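Local coordinates for ORF48 (Lactococcus phage TP901-1, PDB 3UH8), which is a structural protein of the phage baseplate and probably takes part, through its all-beta N-terminal domain, in the assembly used for host adhesion, at residues A[4-9]-A[115-120]; A[18-23]-A[30-35]; A[52-57]-A[84-89]. One frame throughout, in Å; residues are numbered along the deposited sequence. Where two conformers were deposited one is given.

Contact 1. Residues A[4-9]-A[115-120]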
ATOM      1  N   HIS A   4       9.351   6.028   0.737  1.00 26.86           N
ATOM      2  CA  HIS A   4       8.561   6.781  -0.237  1.00 26.49           C
ATOM      3  C   HIS A   4       7.208   7.190   0.343  1.00 30.45           C
ATOM      4  O   HIS A   4       6.323   6.345   0.500  1.00 30.33           O
ATOM      5  CB  HIS A   4       8.413   6.001  -1.559  1.00 26.86           C
ATOM      6  CG  HIS A   4       9.721   5.636  -2.190  1.00 29.87           C
ATOM      7  ND1 HIS A   4      10.284   6.414  -3.186  1.00 31.37           N
ATOM      8  CD2 HIS A   4      10.546   4.596  -1.929  1.00 31.51           C
ATOM      9  CE1 HIS A   4      11.421   5.817  -3.506  1.00 30.71           C
ATOM     10  NE2 HIS A   4      11.620   4.720  -2.772  1.00 31.18           N
ATOM     11  N   PHE A   5       7.063   8.485   0.693  1.00 26.79           N
ATOM     12  CA  PHE A   5       5.840   9.019   1.293  1.00 26.23           C
ATOM     13  C   PHE A   5       4.804   9.510   0.295  1.00 29.37           C
ATOM     14  O   PHE A   5       5.106  10.354  -0.550  1.00 28.43           O
ATOM     15  CB  PHE A   5       6.139  10.093   2.349  1.00 28.04           C
ATOM     16  CG  PHE A   5       4.923  10.596   3.097  1.00 29.62           C
ATOM     17  CD1 PHE A   5       4.294   9.807   4.051  1.00 32.66           C
ATOM     18  CD2 PHE A   5       4.413  11.865   2.852  1.00 31.54           C
ATOM     19  CE1 PHE A   5       3.168  10.272   4.738  1.00 33.55           C
ATOM     20  CE2 PHE A   5       3.291  12.331   3.544  1.00 34.28           C
ATOM     21  CZ  PHE A   5       2.675  11.532   4.481  1.00 32.39           C
ATOM     22  N   ILE A   6       3.570   8.992   0.430  1.00 26.22           N
ATOM     23  CA  ILE A   6       2.396   9.325  -0.386  1.00 26.17           C
ATOM     24  C   ILE A   6       1.121   9.342   0.470  1.00 30.98           C
ATOM     25  O   ILE A   6       1.056   8.660   1.495  1.00 30.21           O
ATOM     26  CB  ILE A   6       2.228   8.403  -1.637  1.00 29.04           C
ATOM     27  CG1 ILE A   6       2.155   6.901  -1.264  1.00 29.38           C
ATOM     28  CG2 ILE A   6       3.276   8.698  -2.723  1.00 29.42           C
ATOM     29  CD1 ILE A   6       1.495   6.028  -2.306  1.00 36.46           C
ATOM     30  N   THR A   7       0.110  10.111   0.036  1.00 28.41           N
ATOM     31  CA  THR A   7      -1.189  10.205   0.705  1.00 28.57           C
ATOM     32  C   THR A   7      -2.221   9.488  -0.175  1.00 33.31           C
ATOM     33  O   THR A   7      -2.415   9.878  -1.329  1.00 32.65           O
ATOM     34  CB  THR A   7      -1.555  11.674   0.987  1.00 37.64           C
ATOM     35  OG1 THR A   7      -0.436  12.343   1.572  1.00 38.32           O
ATOM     36  CG2 THR A   7      -2.770  11.811   1.892  1.00 35.79           C
ATOM     37  N   LEU A   8      -2.861   8.436   0.361  1.00 30.42           N
ATOM     38  CA  LEU A   8      -3.848   7.657  -0.386  1.00 30.61           C
ATOM     39  C   LEU A   8      -5.267   7.841   0.117  1.00 35.36           C
ATOM     40  O   LEU A   8      -5.512   7.782   1.322  1.00 34.68           O
ATOM     41  CB  LEU A   8      -3.470   6.166  -0.434  1.00 30.70           C
ATOM     42  CG  LEU A   8      -2.149   5.835  -1.128  1.00 35.45           C
ATOM     43  CD1 LEU A   8      -1.732   4.424  -0.846  1.00 35.38           C
ATOM     44  CD2 LEU A   8      -2.222   6.088  -2.626  1.00 37.46           C
ATOM     45  N   SER A   9      -6.204   8.046  -0.823  1.00 32.71           N
ATOM     46  CA  SER A   9      -7.620   8.260  -0.546  1.00 33.01           C
ATOM     47  C   SER A   9      -8.486   7.022  -0.802  1.00 37.81           C
ATOM     48  O   SER A   9      -8.156   6.191  -1.652  1.00 36.95           O
ATOM     49  CB  SER A   9      -8.145   9.450  -1.343  1.00 36.56           C
ATOM     50  OG  SER A   9      -9.507   9.711  -1.051  1.00 45.39           O
ATOM     51  N   ARG A 115      -8.266   3.371  -2.903  1.00 33.53           N
ATOM     52  CA  ARG A 115      -8.434   3.275  -4.341  1.00 33.02           C
ATOM     53  C   ARG A 115      -7.073   2.964  -4.930  1.00 35.32           C
ATOM     54  O   ARG A 115      -6.062   3.205  -4.262  1.00 35.10           O
ATOM     55  CB  ARG A 115      -9.035   4.563  -4.882  1.00 34.02           C
ATOM     56  CG  ARG A 115     -10.513   4.635  -4.517  1.00 46.21           C
ATOM     57  CD  ARG A 115     -11.160   5.958  -4.845  1.00 58.72           C
ATOM     58  NE  ARG A 115     -10.857   6.394  -6.207  1.00 70.51           N
ATOM     59  CZ  ARG A 115     -11.732   6.409  -7.206  1.00 87.03           C
ATOM     60  NH1 ARG A 115     -12.989   6.035  -7.002  1.00 75.44           N
ATOM     61  NH2 ARG A 115     -11.365   6.824  -8.410  1.00 74.54           N
ATOM     62  N   THR A 116      -7.031   2.365  -6.137  1.00 30.17           N
ATOM     63  CA  THR A 116      -5.761   1.992  -6.765  1.00 29.13           C
ATOM     64  C   THR A 116      -4.837   3.181  -6.998  1.00 30.94           C
ATOM     65  O   THR A 116      -5.293   4.309  -7.192  1.00 30.65           O
ATOM     66  CB  THR A 116      -5.942   1.164  -8.051  1.00 36.37           C
ATOM     67  OG1 THR A 116      -6.560   1.956  -9.064  1.00 36.02           O
ATOM     68  CG2 THR A 116      -6.694  -0.135  -7.829  1.00 34.60           C
ATOM     69  N   PHE A 117      -3.538   2.913  -6.936  1.00 25.82           N
ATOM     70  CA  PHE A 117      -2.475   3.873  -7.171  1.00 24.73           C
ATOM     71  C   PHE A 117      -1.384   3.156  -7.941  1.00 28.06           C
ATOM     72  O   PHE A 117      -1.344   1.920  -7.963  1.00 27.39           O
ATOM     73  CB  PHE A 117      -1.939   4.445  -5.846  1.00 26.20           C
ATOM     74  CG  PHE A 117      -1.122   3.497  -4.997  1.00 27.40           C
ATOM     75  CD1 PHE A 117      -1.741   2.628  -4.108  1.00 30.08           C
ATOM     76  CD2 PHE A 117       0.266   3.497  -5.063  1.00 29.21           C
ATOM     77  CE1 PHE A 117      -0.985   1.749  -3.325  1.00 30.87           C
ATOM     78  CE2 PHE A 117       1.020   2.619  -4.278  1.00 31.88           C
ATOM     79  CZ  PHE A 117       0.390   1.754  -3.412  1.00 29.97           C
ATOM     80  N   HIS A 118      -0.487   3.924  -8.547  1.00 24.71           N
ATOM     81  CA  HIS A 118       0.607   3.356  -9.304  1.00 24.35           C
ATOM     82  C   HIS A 118       1.953   3.695  -8.711  1.00 27.96           C
ATOM     83  O   HIS A 118       2.119   4.753  -8.105  1.00 27.58           O
ATOM     84  CB  HIS A 118       0.549   3.818 -10.761  1.00 25.11           C
ATOM     85  CG  HIS A 118      -0.589   3.237 -11.542  1.00 28.60           C
ATOM     86  ND1 HIS A 118      -1.827   3.855 -11.575  1.00 30.44           N
ATOM     87  CD2 HIS A 118      -0.627   2.140 -12.333  1.00 30.36           C
ATOM     88  CE1 HIS A 118      -2.581   3.104 -12.363  1.00 29.84           C
ATOM     89  NE2 HIS A 118      -1.900   2.062 -12.845  1.00 30.10           N
ATOM     90  N   TYR A 119       2.917   2.789  -8.904  1.00 24.44           N
ATOM     91  CA  TYR A 119       4.312   2.956  -8.517  1.00 24.13           C
ATOM     92  C   TYR A 119       5.190   2.372  -9.618  1.00 29.59           C
ATOM     93  O   TYR A 119       4.757   1.469 -10.340  1.00 29.50           O
ATOM     94  CB  TYR A 119       4.618   2.378  -7.119  1.00 24.55           C
ATOM     95  CG  TYR A 119       4.617   0.868  -7.012  1.00 24.89           C
ATOM     96  CD1 TYR A 119       5.791   0.137  -7.160  1.00 26.70           C
ATOM     97  CD2 TYR A 119       3.456   0.176  -6.675  1.00 25.09           C
ATOM     98  CE1 TYR A 119       5.803  -1.251  -7.025  1.00 26.86           C
ATOM     99  CE2 TYR A 119       3.457  -1.213  -6.532  1.00 25.59           C
ATOM    100  CZ  TYR A 119       4.635  -1.921  -6.706  1.00 31.41           C
ATOM    101  OH  TYR A 119       4.644  -3.287  -6.590  1.00 31.00           O
ATOM    102  N   ILE A 120       6.404   2.903  -9.773  1.00 27.29           N
ATOM    103  CA  ILE A 120       7.316   2.441 -10.816  1.00 27.58           C
ATOM    104  C   ILE A 120       8.520   1.681 -10.280  1.00 31.93           C
ATOM    105  O   ILE A 120       9.218   2.179  -9.399  1.00 31.43           O
ATOM    106  CB  ILE A 120       7.655   3.545 -11.883  1.00 30.98           C
ATOM    107  CG1 ILE A 120       9.013   3.317 -12.584  1.00 31.53           C
ATOM    108  CG2 ILE A 120       7.556   4.964 -11.324  1.00 31.86           C
ATOM    109  CD1 ILE A 120       8.974   3.425 -14.070  1.00 39.91           C
TER

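Contact 2. Residues A[18-23]-A[30-35]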
ATOM      1  N   GLY A  18       2.523  11.561  -5.333  1.00 35.63           N
ATOM      2  CA  GLY A  18       3.943  11.656  -5.660  1.00 34.93           C
ATOM      3  C   GLY A  18       4.410  10.393  -6.356  1.00 37.79           C
ATOM      4  O   GLY A  18       3.890   9.308  -6.079  1.00 37.44           O
ATOM      5  N   ILE A  19       5.350  10.528  -7.300  1.00 33.27           N
ATOM      6  CA  ILE A  19       5.836   9.386  -8.074  1.00 32.55           C
ATOM      7  C   ILE A  19       6.839   8.523  -7.303  1.00 35.03           C
ATOM      8  O   ILE A  19       7.968   8.951  -7.055  1.00 34.33           O
ATOM      9  CB  ILE A  19       6.277   9.775  -9.518  1.00 35.67           C
ATOM     10  CG1 ILE A  19       5.113  10.484 -10.264  1.00 36.22           C
ATOM     11  CG2 ILE A  19       6.766   8.540 -10.296  1.00 36.15           C
ATOM     12  CD1 ILE A  19       5.453  11.150 -11.594  1.00 43.66           C
ATOM     13  N   VAL A  20       6.402   7.309  -6.917  1.00 30.93           N
ATOM     14  CA  VAL A  20       7.213   6.329  -6.190  1.00 30.38           C
ATOM     15  C   VAL A  20       8.063   5.564  -7.202  1.00 33.19           C
ATOM     16  O   VAL A  20       7.514   4.885  -8.070  1.00 32.53           O
ATOM     17  CB  VAL A  20       6.349   5.384  -5.304  1.00 34.30           C
ATOM     18  CG1 VAL A  20       7.183   4.249  -4.707  1.00 33.99           C
ATOM     19  CG2 VAL A  20       5.640   6.160  -4.200  1.00 34.12           C
ATOM     20  N   LYS A  21       9.395   5.686  -7.093  1.00 29.48           N
ATOM     21  CA  LYS A  21      10.338   5.012  -7.986  1.00 29.17           C
ATOM     22  C   LYS A  21      11.216   4.028  -7.218  1.00 32.20           C
ATOM     23  O   LYS A  21      12.168   4.431  -6.543  1.00 32.06           O
ATOM     24  CB  LYS A  21      11.175   6.022  -8.790  1.00 31.83           C
ATOM     25  CG  LYS A  21      10.356   6.829  -9.783  1.00 46.79           C
ATOM     26  CD  LYS A  21      11.206   7.804 -10.566  1.00 56.89           C
ATOM     27  CE  LYS A  21      10.396   8.494 -11.634  1.00 68.98           C
ATOM     28  NZ  LYS A  21      11.219   9.451 -12.413  1.00 79.66           N
ATOM     29  N   LEU A  22      10.868   2.736  -7.301  1.00 27.80           N
ATOM     30  CA  LEU A  22      11.591   1.664  -6.616  1.00 27.38           C
ATOM     31  C   LEU A  22      12.683   1.051  -7.502  1.00 31.58           C
ATOM     32  O   LEU A  22      12.668   1.238  -8.720  1.00 30.43           O
ATOM     33  CB  LEU A  22      10.619   0.582  -6.096  1.00 27.19           C
ATOM     34  CG  LEU A  22       9.472   1.021  -5.164  1.00 31.49           C
ATOM     35  CD1 LEU A  22       8.588  -0.155  -4.803  1.00 31.50           C
ATOM     36  CD2 LEU A  22       9.989   1.664  -3.888  1.00 33.81           C
ATOM     37  N   ARG A  23      13.645   0.348  -6.879  1.00 29.37           N
ATOM     38  CA  ARG A  23      14.754  -0.307  -7.573  1.00 29.83           C
ATOM     39  C   ARG A  23      14.626  -1.814  -7.467  1.00 34.37           C
ATOM     40  O   ARG A  23      14.503  -2.357  -6.368  1.00 33.68           O
ATOM     41  CB  ARG A  23      16.112   0.184  -7.059  1.00 30.88           C
ATOM     42  CG  ARG A  23      16.452   1.597  -7.522  1.00 43.50           C
ATOM     43  CD  ARG A  23      17.541   2.227  -6.677  1.00 57.35           C
ATOM     44  NE  ARG A  23      17.145   2.325  -5.274  1.00 68.58           N
ATOM     45  CZ  ARG A  23      17.450   3.341  -4.472  1.00 84.83           C
ATOM     46  NH1 ARG A  23      18.158   4.366  -4.923  1.00 73.36           N
ATOM     47  NH2 ARG A  23      17.040   3.338  -3.211  1.00 72.52           N
ATOM     48  N   GLN A  30      13.408  -1.083   0.927  1.00 22.93           N
ATOM     49  CA  GLN A  30      12.649  -0.045   0.223  1.00 22.04           C
ATOM     50  C   GLN A  30      11.227  -0.084   0.751  1.00 24.77           C
ATOM     51  O   GLN A  30      10.574  -1.125   0.679  1.00 24.04           O
ATOM     52  CB  GLN A  30      12.655  -0.280  -1.294  1.00 23.05           C
ATOM     53  CG  GLN A  30      14.023  -0.170  -1.948  1.00 27.05           C
ATOM     54  CD  GLN A  30      13.933  -0.457  -3.419  1.00 37.26           C
ATOM     55  OE1 GLN A  30      13.890   0.453  -4.245  1.00 31.52           O
ATOM     56  NE2 GLN A  30      13.869  -1.730  -3.775  1.00 27.75           N
ATOM     57  N   ALA A  31      10.753   1.033   1.307  1.00 21.48           N
ATOM     58  CA  ALA A  31       9.418   1.068   1.884  1.00 21.18           C
ATOM     59  C   ALA A  31       8.540   2.211   1.410  1.00 25.01           C
ATOM     60  O   ALA A  31       9.038   3.306   1.136  1.00 25.10           O
ATOM     61  CB  ALA A  31       9.509   1.075   3.404  1.00 21.89           C
ATOM     62  N   ILE A  32       7.224   1.937   1.316  1.00 20.79           N
ATOM     63  CA  ILE A  32       6.203   2.917   0.930  0.80 20.34           C
ATOM     64  C   ILE A  32       5.478   3.365   2.210  1.00 23.74           C
ATOM     65  O   ILE A  32       4.814   2.549   2.854  1.00 23.00           O
ATOM     66  CB  ILE A  32       5.220   2.379  -0.160  0.80 23.24           C
ATOM     67  CG1 ILE A  32       5.955   2.095  -1.497  0.80 23.32           C
ATOM     68  CG2 ILE A  32       4.037   3.354  -0.373  0.80 24.17           C
ATOM     69  CD1 ILE A  32       5.138   1.290  -2.561  0.80 27.35           C
ATOM     70  N   VAL A  33       5.649   4.633   2.590  1.00 20.52           N
ATOM     71  CA  VAL A  33       5.014   5.214   3.770  1.00 20.71           C
ATOM     72  C   VAL A  33       3.735   5.874   3.254  1.00 24.51           C
ATOM     73  O   VAL A  33       3.805   6.760   2.401  1.00 24.03           O
ATOM     74  CB  VAL A  33       5.945   6.191   4.542  1.00 24.65           C
ATOM     75  CG1 VAL A  33       5.277   6.691   5.822  1.00 24.48           C
ATOM     76  CG2 VAL A  33       7.286   5.534   4.866  1.00 24.42           C
ATOM     77  N   ALA A  34       2.573   5.384   3.694  1.00 21.42           N
ATOM     78  CA  ALA A  34       1.306   5.916   3.197  1.00 21.62           C
ATOM     79  C   ALA A  34       0.399   6.527   4.255  1.00 26.79           C
ATOM     80  O   ALA A  34       0.186   5.932   5.311  1.00 25.74           O
ATOM     81  CB  ALA A  34       0.560   4.855   2.400  1.00 22.22           C
ATOM     82  N   GLN A  35      -0.145   7.722   3.952  1.00 25.10           N
ATOM     83  CA  GLN A  35      -1.111   8.429   4.796  1.00 25.57           C
ATOM     84  C   GLN A  35      -2.504   8.093   4.236  1.00 30.69           C
ATOM     85  O   GLN A  35      -2.804   8.444   3.094  1.00 30.19           O
ATOM     86  CB  GLN A  35      -0.841   9.953   4.788  1.00 26.96           C
ATOM     87  CG  GLN A  35      -1.961  10.781   5.417  1.00 41.35           C
ATOM     88  CD  GLN A  35      -1.663  11.187   6.831  1.00 60.36           C
ATOM     89  OE1 GLN A  35      -0.909  12.134   7.079  1.00 56.22           O
ATOM     90  NE2 GLN A  35      -2.279  10.510   7.789  1.00 49.61           N
TER

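Contact 3. Residues A[52-57]-A[84-89]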
ATOM      1  N   PHE A  52      -1.336  -5.192   1.601  1.00 26.50           N
ATOM      2  CA  PHE A  52      -0.814  -4.701   0.332  1.00 26.16           C
ATOM      3  C   PHE A  52      -1.308  -5.647  -0.756  1.00 30.95           C
ATOM      4  O   PHE A  52      -0.921  -6.818  -0.778  1.00 30.21           O
ATOM      5  CB  PHE A  52       0.726  -4.613   0.356  1.00 27.65           C
ATOM      6  CG  PHE A  52       1.356  -4.296  -0.981  1.00 28.95           C
ATOM      7  CD1 PHE A  52       1.401  -2.990  -1.456  1.00 31.58           C
ATOM      8  CD2 PHE A  52       1.898  -5.303  -1.771  1.00 30.77           C
ATOM      9  CE1 PHE A  52       1.979  -2.698  -2.693  1.00 32.45           C
ATOM     10  CE2 PHE A  52       2.486  -5.007  -3.004  1.00 33.48           C
ATOM     11  CZ  PHE A  52       2.521  -3.708  -3.459  1.00 31.59           C
ATOM     12  N   CYS A  53      -2.187  -5.146  -1.634  1.00 28.63           N
ATOM     13  CA  CYS A  53      -2.741  -5.940  -2.723  1.00 29.24           C
ATOM     14  C   CYS A  53      -2.177  -5.469  -4.059  1.00 34.34           C
ATOM     15  O   CYS A  53      -2.599  -4.435  -4.580  1.00 33.75           O
ATOM     16  CB  CYS A  53      -4.268  -5.913  -2.703  1.00 29.66           C
ATOM     17  SG  CYS A  53      -5.005  -6.488  -1.151  1.00 33.64           S
ATOM     18  N   LEU A  54      -1.176  -6.201  -4.576  1.00 32.12           N
ATOM     19  CA  LEU A  54      -0.556  -5.901  -5.864  1.00 32.54           C
ATOM     20  C   LEU A  54      -1.431  -6.498  -6.946  1.00 38.30           C
ATOM     21  O   LEU A  54      -1.815  -7.674  -6.860  1.00 38.42           O
ATOM     22  CB  LEU A  54       0.891  -6.434  -5.958  1.00 32.46           C
ATOM     23  CG  LEU A  54       1.586  -6.351  -7.339  1.00 36.77           C
ATOM     24  CD1 LEU A  54       1.946  -4.913  -7.721  1.00 36.75           C
ATOM     25  CD2 LEU A  54       2.807  -7.227  -7.383  1.00 38.50           C
ATOM     26  N   MET A  55      -1.762  -5.730  -7.980  1.00 36.08           N
ATOM     27  CA  MET A  55      -2.613  -6.222  -9.033  1.00 36.42           C
ATOM     28  C   MET A  55      -1.868  -6.896 -10.187  1.00 41.54           C
ATOM     29  O   MET A  55      -0.807  -6.433 -10.603  1.00 40.55           O
ATOM     30  CB  MET A  55      -3.540  -5.117  -9.523  1.00 38.84           C
ATOM     31  CG  MET A  55      -4.697  -4.851  -8.584  1.00 42.54           C
ATOM     32  SD  MET A  55      -5.812  -3.564  -9.162  1.00 46.85           S
ATOM     33  CE  MET A  55      -6.738  -4.463 -10.407  1.00 43.58           C
ATOM     34  N   ALA A  56      -2.418  -8.034 -10.606  1.00 39.95           N
ATOM     35  CA  ALA A  56      -1.885  -8.789 -11.744  1.00 40.63           C
ATOM     36  C   ALA A  56      -2.282  -8.062 -13.018  1.00 46.57           C
ATOM     37  O   ALA A  56      -3.442  -7.669 -13.191  1.00 46.44           O
ATOM     38  CB  ALA A  56      -2.456 -10.196 -11.762  1.00 41.40           C
ATOM     39  N   GLN A  57      -1.304  -7.869 -13.905  1.00 44.59           N
ATOM     40  CA  GLN A  57      -1.530  -7.239 -15.200  1.00 45.09           C
ATOM     41  C   GLN A  57      -1.760  -8.325 -16.246  1.00 49.77           C
ATOM     42  O   GLN A  57      -1.355  -9.475 -16.060  1.00 49.38           O
ATOM     43  CB  GLN A  57      -0.406  -6.249 -15.588  1.00 46.55           C
ATOM     44  CG  GLN A  57       0.999  -6.835 -15.784  1.00 63.82           C
ATOM     45  CD  GLN A  57       1.712  -7.274 -14.519  1.00 85.33           C
ATOM     46  OE1 GLN A  57       1.301  -6.982 -13.387  1.00 81.53           O
ATOM     47  NE2 GLN A  57       2.783  -8.034 -14.687  1.00 77.88           N
ATOM     48  N   SER A  84       8.320  -6.101  -1.159  1.00 18.85           N
ATOM     49  CA  SER A  84       8.718  -7.505  -1.257  1.00 19.09           C
ATOM     50  C   SER A  84       9.376  -7.737  -2.615  1.00 24.32           C
ATOM     51  O   SER A  84       9.326  -6.855  -3.476  1.00 24.60           O
ATOM     52  CB  SER A  84       7.491  -8.403  -1.124  1.00 22.51           C
ATOM     53  OG  SER A  84       6.567  -8.180  -2.179  1.00 29.31           O
ATOM     54  N   ASP A  85       9.958  -8.930  -2.827  1.00 21.42           N
ATOM     55  CA  ASP A  85      10.555  -9.289  -4.113  1.00 21.53           C
ATOM     56  C   ASP A  85       9.468  -9.342  -5.201  1.00 25.78           C
ATOM     57  O   ASP A  85       9.742  -8.996  -6.348  1.00 25.69           O
ATOM     58  CB  ASP A  85      11.318 -10.623  -4.015  1.00 23.33           C
ATOM     59  CG  ASP A  85      12.620 -10.561  -3.232  1.00 32.73           C
ATOM     60  OD1 ASP A  85      13.211  -9.459  -3.138  1.00 32.68           O
ATOM     61  OD2 ASP A  85      13.070 -11.621  -2.747  1.00 39.94           O
ATOM     62  N   ASN A  86       8.226  -9.718  -4.815  1.00 22.14           N
ATOM     63  CA  ASN A  86       7.057  -9.787  -5.698  1.00 22.38           C
ATOM     64  C   ASN A  86       6.646  -8.387  -6.160  1.00 26.58           C
ATOM     65  O   ASN A  86       6.344  -8.197  -7.341  1.00 26.10           O
ATOM     66  CB  ASN A  86       5.886 -10.478  -4.989  1.00 23.97           C
ATOM     67  CG  ASN A  86       4.837 -11.081  -5.899  1.00 51.85           C
ATOM     68  OD1 ASN A  86       4.610 -10.644  -7.035  1.00 48.71           O
ATOM     69  ND2 ASN A  86       4.148 -12.098  -5.402  1.00 44.38           N
ATOM     70  N   ALA A  87       6.656  -7.407  -5.234  1.00 22.92           N
ATOM     71  CA  ALA A  87       6.319  -6.012  -5.519  1.00 22.87           C
ATOM     72  C   ALA A  87       7.348  -5.326  -6.432  1.00 27.20           C
ATOM     73  O   ALA A  87       7.007  -4.355  -7.107  1.00 27.07           O
ATOM     74  CB  ALA A  87       6.173  -5.236  -4.221  1.00 23.63           C
ATOM     75  N   LEU A  88       8.593  -5.835  -6.458  1.00 24.04           N
ATOM     76  CA  LEU A  88       9.701  -5.286  -7.248  1.00 24.24           C
ATOM     77  C   LEU A  88       9.974  -6.034  -8.556  1.00 29.26           C
ATOM     78  O   LEU A  88      10.773  -5.560  -9.368  1.00 29.12           O
ATOM     79  CB  LEU A  88      10.993  -5.275  -6.401  1.00 24.16           C
ATOM     80  CG  LEU A  88      10.986  -4.483  -5.098  1.00 28.74           C
ATOM     81  CD1 LEU A  88      12.135  -4.911  -4.217  1.00 28.79           C
ATOM     82  CD2 LEU A  88      11.049  -2.997  -5.357  1.00 30.79           C
ATOM     83  N   GLN A  89       9.320  -7.184  -8.775  1.00 26.02           N
ATOM     84  CA  GLN A  89       9.545  -8.039  -9.931  1.00 25.91           C
ATOM     85  C   GLN A  89       9.249  -7.416 -11.291  1.00 29.43           C
ATOM     86  O   GLN A  89      10.087  -7.532 -12.174  1.00 28.72           O
ATOM     87  CB  GLN A  89       8.811  -9.364  -9.773  1.00 27.40           C
ATOM     88  CG  GLN A  89       9.374 -10.476 -10.641  1.00 44.40           C
ATOM     89  CD  GLN A  89       8.498 -11.686 -10.539  1.00 65.10           C
ATOM     90  OE1 GLN A  89       7.714 -11.998 -11.438  1.00 59.78           O
ATOM     91  NE2 GLN A  89       8.558 -12.347  -9.401  1.00 58.33           N
TER

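Contact 1. Residues A[4-9]-A[115-120]
Leu8 sets both of its methyl groups against Phe117, and this grip is the centre of the contact between the first strand of the domain and its last. CD1 lies over one face of the aromatic ring, 4.0 Å from the centroid of the Phe117 ring and 27° off its normal, a CH-pi contact; CD2 reaches back to the root of the same side chain, with Leu8 CD2 3.6 Å from Phe117 CB. Two residues earlier in strand 2-9, Ile6 brings the end of its longer branch to the CD2-CE2 side of the ring, approaching obliquely, with Ile6 CD1 3.9 Å from Phe117 CD2. Phe117 can meet both aliphatic residues because its CG stands between the backbone N and the carbonyl carbon (chi1 71°), which lifts the ring off its own strand toward 4-9.

At the other end of the contact the backbones themselves join. Arg115 N donates to Ser9 O over 3.1 Å with a nearly straight N-H...O angle of 168°. The turn that follows strand 2-9 braces this junction: Asn14 takes the N-H of Ser9 and gives its amide to Arg115 O, while Ser9 OG accepts from Glu12 N. In the wider fold, strand 2-9 pairs in parallel with strand 30-38, strand 112-122 runs antiparallel to strand 92-103, and Phe98 of the latter also packs against Leu8.

Contact 2. Residues A[18-23]-A[30-35]
Strand 21-23 and strand 30-35 run nearly antiparallel, at 157°, but their axes come no closer than 8.4 Å, so they face one another as layers of the immunoglobulin-like domain and share no backbone hydrogen bonds. The nearest alpha carbons pair Val20 with Ile32 and Leu22 with Gln30. Each strand bonds to another neighbour, 21-23 to strand 112-122 and 30-38 to strands 2-9 and 78-82, and side chains fill the gap between the two.

The apolar part is a meeting of branched residues. Ile32 was modelled in two conformers; in the one described, Ile32 CG1 lies 4.1 Å from Val20 CG1. Leu22 CD2 passes the start of the Gln30 chain, 4.2 Å from Gln30 CB.

Gln30 supplies the polar part. Its CG is anti to the carbonyl carbon (chi1 -65°) and the chain then runs extended, carrying the amide across to the edge of the opposite backbone. There it acts much as another peptide unit would, accepting from and donating to one residue, which satisfies both polar atoms of a buried side chain. The guanidinium of Arg23 turns to Asp26 instead, in a salt bridge through NE. In the paired amide bonds, Gln30 OE1 receives Arg23 N at 2.6 Å on a lone pair, while Gln30 NE2 donates to Arg23 O at 2.7 Å, the acceptor lying 17° out of the glutamine amide plane.

Contact 3. Residues A[52-57]-A[84-89]
A single short helix, 85-89, interrupts this all-beta domain where the chain passes from strand 78-82 to strand 92-103, and its inner side rests on the end of strand 49-54. Ala87 meets the strand through its methyl: CB lies 3.9 Å from Phe52 CE2, with CZ of the same obliquely approached ring almost as near. Leu54, two residues along the strand, reaches the neighbouring residue of the same turn, Asn86, with one methyl. Leu54 CD2 sits 3.7 Å from the backbone O of Asn86 and 3.9 Å from Asn86 OD1, so an apolar group rests against two oxygens in plain van der Waals contact. Phe52 and Leu54 share a side of the strand, and CG anti to the backbone N (chi1 172° in each) carries the ring and the methyls out to the helix.

No hydrogen bond joins the two segments. The helix is instead steadied from its own start: Ser84 OG accepts from Ala87 N over 3.2 Å at 156°, and the same hydroxyl is hydrogen-bonded to Glu67 and Tyr81. The backbone bonds of this turn are long and weak. The Phe52 ring is also stacked with that of Tyr81. The arrangement is a serine N-cap on a one-turn helix packing, through the Ala87 methyl and Asn86, on an aromatic ring and a leucine methyl of an immunoglobulin-like domain.

In the fold
The three contacts meet in one interior, with Tyr119 and Leu88 as the connecting residues. Contacts 1 and 2 lie closest, their centres about 8 Å apart, and their strands are bonded to each other: Leu22 N is 2.7 Å from Ile120 O, and Leu8 N is 2.7 Å from Gln35 O, both probable hydrogen bonds. Contact 3 is farther off, its centre about 14 Å from that of contact 1 and about 13 Å from that of contact 2. Tyr119 OH spans the first gap, 2.6 Å from Ala87 O. Leu88, on the helix, reaches into contact 2, its CD2 packing 3.5 Å from Gln30 NE2. Along the chain, contact 1 encloses the other two, which follow in series.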